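PDB 3CLV: Rab5 protein, putative from Plasmodium falciparum, which appears to be a Rab-type member of the Ras-like small G proteins, with a P-loop nucleotide-binding fold holding guanosine-5'-diphosphate. Local coordinates for residues 153-158 / 183-188. Residues are numbered along the deposited sequence; the frame is centred on the assembly and turned at random.
Sequences VANKID and TSAKTG. With GDP (guanosine-5'-diphosphate), chain D.
The carboxylate of Asp158 is shared between the guanine of GDP and Ser184: its OD2 accepts from GDP N1 and its OD1 from GDP N2 at 2.8 Å, while Ser184 OG also donates to OD2, at a distance (2.4 Å) so short that its exact length is doubtful. The guanine bonds are nearly straight, 174° at N1 and almost as straight at N2, which fixes the rotation of the carboxylate against the base edge. Ser184 OG, held anti to its own backbone N (chi1 179°), also accepts from Thr187 N in an ST motif that ties the following turn to the same hydroxyl. A water bridges Asp158 OD1 and Lys186 NZ, whose aliphatic chain runs extended past the carboxylate and the base.

Asn155 to Asp158 form the NKxD motif of a Ras-like G domain and Ser184 to Lys186 its SAK motif, at the C-terminal ends of the parallel neighbouring strands 149-155 and 179-183, and together they supply much of the guanine site. Asn155 joins the two: its OD1 accepts from Thr183 OG1 (2.9 Å), which is tilted 20° from the amide plane, and from Ala185 N, which lies in that plane on a lone pair. Its ND2 turns to the P-loop and donates to Val18 O. Ala185 N also makes a weak bond to GDP O6, as does Lys186 N.

Lys156 lies over the base, with CG 3.5 Å from GDP C6, and its extended chain carries NZ to the ribose O4' and to Ser17 O. Next to the pocket, where the strands end, the backbones are tied by Thr183 N to Ala154 O (2.8 Å) and by Ile157 N to Thr183 O. The side chains of Val153 and Thr183 cross at about a right angle, with Val153 CG1 3.2 Å from Thr183 OG1, and both residues pack against Ile194 of helix 191-206.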
loop_
_atom_site.group_PDB
_atom_site.type_symbol
_atom_site.label_atom_id
_atom_site.label_comp_id
_atom_site.label_asym_id
_atom_site.label_seq_id
_atom_site.Cartn_x
_atom_site.Cartn_y
_atom_site.Cartn_z
ATOM N N VAL A 153 -9.034 -17.989 8.083
ATOM C CA VAL A 153 -8.227 -18.676 9.103
ATOM C C VAL A 153 -9.036 -18.833 10.385
ATOM O O VAL A 153 -9.502 -17.844 10.972
ATOM C CB VAL A 153 -6.866 -17.955 9.398
ATOM C CG1 VAL A 153 -6.107 -18.618 10.587
ATOM C CG2 VAL A 153 -5.981 -17.915 8.159
ATOM N N ALA A 154 -9.213 -20.090 10.797
ATOM C CA ALA A 154 -9.867 -20.417 12.060
ATOM C C ALA A 154 -8.787 -20.559 13.122
ATOM O O ALA A 154 -8.180 -21.629 13.267
ATOM C CB ALA A 154 -10.680 -21.711 11.926
ATOM N N ASN A 155 -8.511 -19.470 13.841
ATOM C CA ASN A 155 -7.463 -19.490 14.854
ATOM C C ASN A 155 -7.972 -19.911 16.255
ATOM O O ASN A 155 -9.168 -19.821 16.548
ATOM C CB ASN A 155 -6.723 -18.139 14.902
ATOM C CG ASN A 155 -5.413 -18.202 15.695
ATOM O OD1 ASN A 155 -4.581 -19.087 15.489
ATOM N ND2 ASN A 155 -5.203 -17.208 16.561
ATOM N N LYS A 156 -7.036 -20.368 17.091
ATOM C CA LYS A 156 -7.283 -20.747 18.504
ATOM C C LYS A 156 -7.898 -22.136 18.674
ATOM O O LYS A 156 -8.582 -22.405 19.672
ATOM C CB LYS A 156 -8.095 -19.691 19.256
ATOM C CG LYS A 156 -7.522 -18.258 19.122
ATOM C CD LYS A 156 -7.930 -17.450 20.341
ATOM C CE LYS A 156 -7.810 -15.951 20.098
ATOM N NZ LYS A 156 -8.067 -15.157 21.348
ATOM N N ILE A 157 -7.644 -23.013 17.709
ATOM C CA ILE A 157 -8.201 -24.371 17.750
ATOM C C ILE A 157 -7.718 -25.173 18.963
ATOM O O ILE A 157 -8.347 -26.170 19.327
ATOM C CB ILE A 157 -7.953 -25.165 16.442
ATOM C CG1 ILE A 157 -6.449 -25.403 16.228
ATOM C CG2 ILE A 157 -8.676 -24.477 15.266
ATOM C CD1 ILE A 157 -6.104 -26.335 15.107
ATOM N N ASP A 158 -6.619 -24.728 19.587
ATOM C CA ASP A 158 -6.124 -25.334 20.828
ATOM C C ASP A 158 -7.112 -25.196 21.991
ATOM O O ASP A 158 -7.024 -25.936 22.973
ATOM C CB ASP A 158 -4.793 -24.703 21.227
ATOM C CG ASP A 158 -4.927 -23.228 21.507
ATOM O OD1 ASP A 158 -5.271 -22.865 22.655
ATOM O OD2 ASP A 158 -4.719 -22.435 20.573
ATOM N N THR A 183 -5.904 -23.083 12.644
ATOM C CA THR A 183 -4.584 -22.796 13.212
ATOM C C THR A 183 -4.590 -22.595 14.735
ATOM O O THR A 183 -5.631 -22.321 15.348
ATOM C CB THR A 183 -3.925 -21.525 12.560
ATOM O OG1 THR A 183 -4.707 -20.369 12.873
ATOM C CG2 THR A 183 -3.786 -21.665 11.046
ATOM N N SER A 184 -3.406 -22.746 15.325
ATOM C CA SER A 184 -3.142 -22.266 16.673
ATOM C C SER A 184 -1.810 -21.525 16.683
ATOM O O SER A 184 -0.752 -22.104 16.411
ATOM C CB SER A 184 -3.183 -23.405 17.714
ATOM O OG SER A 184 -2.903 -22.906 19.033
ATOM N N ALA A 185 -1.862 -20.219 16.956
ATOM C CA ALA A 185 -0.639 -19.447 17.231
ATOM C C ALA A 185 0.030 -19.955 18.504
ATOM O O ALA A 185 1.249 -19.935 18.617
ATOM C CB ALA A 185 -0.957 -17.955 17.366
ATOM N N LYS A 186 -0.780 -20.398 19.463
ATOM C CA LYS A 186 -0.266 -20.923 20.743
ATOM C C LYS A 186 0.635 -22.154 20.553
ATOM O O LYS A 186 1.769 -22.178 21.035
ATOM C CB LYS A 186 -1.414 -21.177 21.733
ATOM C CG LYS A 186 -0.951 -21.517 23.182
ATOM C CD LYS A 186 -2.118 -21.679 24.148
ATOM C CE LYS A 186 -1.666 -22.295 25.488
ATOM N NZ LYS A 186 -2.810 -22.235 26.457
ATOM N N THR A 187 0.157 -23.165 19.826
ATOM C CA THR A 187 0.954 -24.391 19.632
ATOM C C THR A 187 1.824 -24.331 18.376
ATOM O O THR A 187 2.757 -25.122 18.218
ATOM C CB THR A 187 0.063 -25.662 19.602
ATOM O OG1 THR A 187 -0.785 -25.641 18.441
ATOM C CG2 THR A 187 -0.799 -25.746 20.852
ATOM N N GLY A 188 1.523 -23.383 17.484
ATOM C CA GLY A 188 2.211 -23.292 16.187
ATOM C C GLY A 188 1.536 -24.073 15.058
ATOM O O GLY A 188 1.994 -24.047 13.910
HETATM P PB GDP D . -5.057 -9.494 17.508
HETATM O O1B GDP D . -3.739 -9.035 16.975
HETATM O O2B GDP D . -5.793 -8.358 18.181
HETATM O O3B GDP D . -5.950 -10.081 16.445
HETATM O O3A GDP D . -4.859 -10.688 18.589
HETATM P PA GDP D . -3.549 -10.924 19.520
HETATM O O1A GDP D . -3.218 -9.661 20.297
HETATM O O2A GDP D . -2.395 -11.526 18.780
HETATM O "O5'" GDP D . -4.121 -12.009 20.561
HETATM C "C5'" GDP D . -5.208 -11.719 21.447
HETATM C "C4'" GDP D . -5.142 -12.709 22.617
HETATM O "O4'" GDP D . -5.412 -14.037 22.160
HETATM C "C3'" GDP D . -3.795 -12.777 23.332
HETATM O "O3'" GDP D . -4.115 -12.982 24.714
HETATM C "C2'" GDP D . -3.120 -14.034 22.779
HETATM O "O2'" GDP D . -2.202 -14.662 23.685
HETATM C "C1'" GDP D . -4.336 -14.913 22.527
HETATM N N9 GDP D . -4.131 -15.829 21.401
HETATM C C8 GDP D . -3.739 -15.492 20.154
HETATM N N7 GDP D . -3.665 -16.590 19.376
HETATM C C5 GDP D . -4.033 -17.647 20.136
HETATM C C6 GDP D . -4.185 -19.107 19.937
HETATM O O6 GDP D . -3.943 -19.615 18.815
HETATM N N1 GDP D . -4.597 -19.854 20.996
HETATM C C2 GDP D . -4.880 -19.324 22.214
HETATM N N2 GDP D . -5.294 -20.151 23.209
HETATM N N3 GDP D . -4.744 -17.987 22.479
HETATM C C4 GDP D . -4.342 -17.132 21.482
HETATM O O HOH W 1 -5.175 -23.589 25.330
#